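Local coordinates for protein 83aa long hypothetical transcriptional regulator asnC (Sulfolobus tokodaii, PDB 2ZBC) that binds isoleucine between its subunits and probably senses amino acids as a stand-alone RAM module of the Lrp/AsnC regulator family, at residues T57-I60 / R61-K65. Residues are numbered along the deposited sequence; the frame is centred on the assembly and turned at random.
Sequences TNTI and RKLPK. With ILE (isoleucine), chain I.
Arg61 starts its course against Thr57: its CB lies 3.6 Å from Thr57 O, a buried carbonyl oxygen for which the model supplies no polar partner. Farther out, Arg61 CD lies 4.0 Å from CB of the bound isoleucine. A bend at chi3 (62°) brings the guanidinium beside the ligand, whose CG2 sits 3.7 Å above that plane, displaced toward the rim. The polar rim is gripped by other groups: NE forms a salt bridge with Glu15 of the second subunit, NH1 a hydrogen bond with Thr69, and NH2 a long, weak ion pair with Asp39 of the second subunit. Thr57 OG1 lies 3.9 Å from the ligand's CD1, but its hydrogen bonds go to Lys53 and to that same Glu15. A pocket for isoleucine between subunits is consistent with the effector sites of RAM modules in Lrp/AsnC regulators; Thr57 on the last turn of helix 49-60 and Arg61 just after it line one side. The chain then leaves the helix through a type I beta turn, Ile60 to Leu63, closed by a hydrogen bond from Leu63 N to Ile60 O (3.1 Å, 163° at the hydrogen). Lys62 N bonds less straight to Thr59 O (144°), and Leu63 CG packs 3.4 Å from Thr59 O.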
loop_
_atom_site.group_PDB
_atom_site.type_symbol
_atom_site.label_atom_id
_atom_site.label_comp_id
_atom_site.label_asym_id
_atom_site.label_seq_id
_atom_site.Cartn_x
_atom_site.Cartn_y
_atom_site.Cartn_z
ATOM N N THR A 57 20.997 -8.387 -2.382
ATOM C CA THR A 57 20.626 -8.927 -3.678
ATOM C C THR A 57 21.018 -10.392 -3.821
ATOM O O THR A 57 20.185 -11.217 -4.201
ATOM C CB THR A 57 21.301 -8.163 -4.853
ATOM O OG1 THR A 57 20.677 -6.912 -4.941
ATOM C CG2 THR A 57 21.027 -8.803 -6.182
ATOM N N ASN A 58 22.240 -10.729 -3.395
ATOM C CA ASN A 58 22.785 -12.043 -3.694
ATOM C C ASN A 58 22.670 -13.131 -2.643
ATOM O O ASN A 58 22.957 -14.275 -2.925
ATOM C CB ASN A 58 24.212 -11.940 -4.381
ATOM C CG ASN A 58 24.150 -11.196 -5.717
ATOM O OD1 ASN A 58 24.864 -10.219 -5.953
ATOM N ND2 ASN A 58 23.311 -11.635 -6.566
ATOM N N THR A 59 22.304 -12.772 -1.431
ATOM C CA THR A 59 22.058 -13.709 -0.361
ATOM C C THR A 59 20.629 -13.585 0.007
ATOM O O THR A 59 19.880 -14.467 -0.364
ATOM C CB THR A 59 23.016 -13.495 0.822
ATOM O OG1 THR A 59 24.376 -13.612 0.327
ATOM C CG2 THR A 59 22.879 -14.507 1.833
ATOM N N ILE A 60 20.192 -12.491 0.637
ATOM C CA ILE A 60 18.841 -12.484 1.232
ATOM C C ILE A 60 17.793 -12.741 0.146
ATOM O O ILE A 60 16.920 -13.656 0.298
ATOM C CB ILE A 60 18.457 -11.135 1.960
ATOM C CG1 ILE A 60 19.385 -10.757 3.097
ATOM C CG2 ILE A 60 17.021 -11.269 2.587
ATOM C CD1 ILE A 60 18.883 -9.563 3.899
ATOM N N ARG A 61 17.858 -11.946 -0.933
ATOM C CA ARG A 61 16.897 -12.084 -2.038
ATOM C C ARG A 61 17.003 -13.348 -2.920
ATOM O O ARG A 61 16.218 -13.502 -3.875
ATOM C CB ARG A 61 16.884 -10.837 -2.937
ATOM C CG ARG A 61 16.314 -9.665 -2.201
ATOM C CD ARG A 61 16.483 -8.339 -2.836
ATOM N NE ARG A 61 15.870 -8.133 -4.113
ATOM C CZ ARG A 61 14.604 -7.810 -4.302
ATOM N NH1 ARG A 61 13.783 -7.649 -3.277
ATOM N NH2 ARG A 61 14.180 -7.603 -5.525
ATOM N N LYS A 62 18.022 -14.165 -2.668
ATOM C CA LYS A 62 18.131 -15.460 -3.298
ATOM C C LYS A 62 17.829 -16.622 -2.364
ATOM O O LYS A 62 17.931 -17.767 -2.791
ATOM C CB LYS A 62 19.481 -15.556 -3.996
ATOM C CG LYS A 62 19.466 -14.653 -5.246
ATOM C CD LYS A 62 20.726 -14.664 -6.078
ATOM C CE LYS A 62 20.656 -13.776 -7.358
ATOM N NZ LYS A 62 20.295 -14.614 -8.595
ATOM N N LEU A 63 17.516 -16.381 -1.105
ATOM C CA LEU A 63 17.245 -17.482 -0.192
ATOM C C LEU A 63 15.929 -18.143 -0.569
ATOM O O LEU A 63 14.949 -17.439 -0.882
ATOM C CB LEU A 63 17.115 -16.990 1.242
ATOM C CG LEU A 63 18.373 -16.400 1.935
ATOM C CD1 LEU A 63 17.994 -15.971 3.296
ATOM C CD2 LEU A 63 19.599 -17.356 1.928
ATOM N N PRO A 64 15.872 -19.467 -0.510
ATOM C CA PRO A 64 14.578 -20.179 -0.659
ATOM C C PRO A 64 13.522 -19.604 0.217
ATOM O O PRO A 64 13.696 -19.380 1.409
ATOM C CB PRO A 64 14.901 -21.598 -0.205
ATOM C CG PRO A 64 16.416 -21.751 -0.557
ATOM C CD PRO A 64 16.962 -20.384 -0.172
ATOM N N LYS A 65 12.433 -19.282 -0.450
ATOM C CA LYS A 65 11.161 -18.884 0.141
ATOM C C LYS A 65 11.165 -17.431 0.485
ATOM O O LYS A 65 10.176 -16.957 1.012
ATOM C CB LYS A 65 10.772 -19.791 1.328
ATOM C CG LYS A 65 10.797 -21.306 0.918
ATOM C CD LYS A 65 9.933 -22.213 1.832
ATOM C CE LYS A 65 9.834 -23.640 1.300
ATOM N NZ LYS A 65 9.430 -24.584 2.401
HETATM N N ILE I . 14.468 -2.759 -3.479
HETATM C CA ILE I . 14.983 -3.990 -2.805
HETATM C C ILE I . 15.156 -3.808 -1.282
HETATM O O ILE I . 14.969 -2.635 -0.847
HETATM C CB ILE I . 16.318 -4.397 -3.402
HETATM C CG1 ILE I . 17.440 -3.451 -2.986
HETATM C CG2 ILE I . 16.234 -4.303 -4.898
HETATM C CD1 ILE I . 18.735 -3.819 -3.622
HETATM O OXT ILE I . 15.458 -4.825 -0.562
#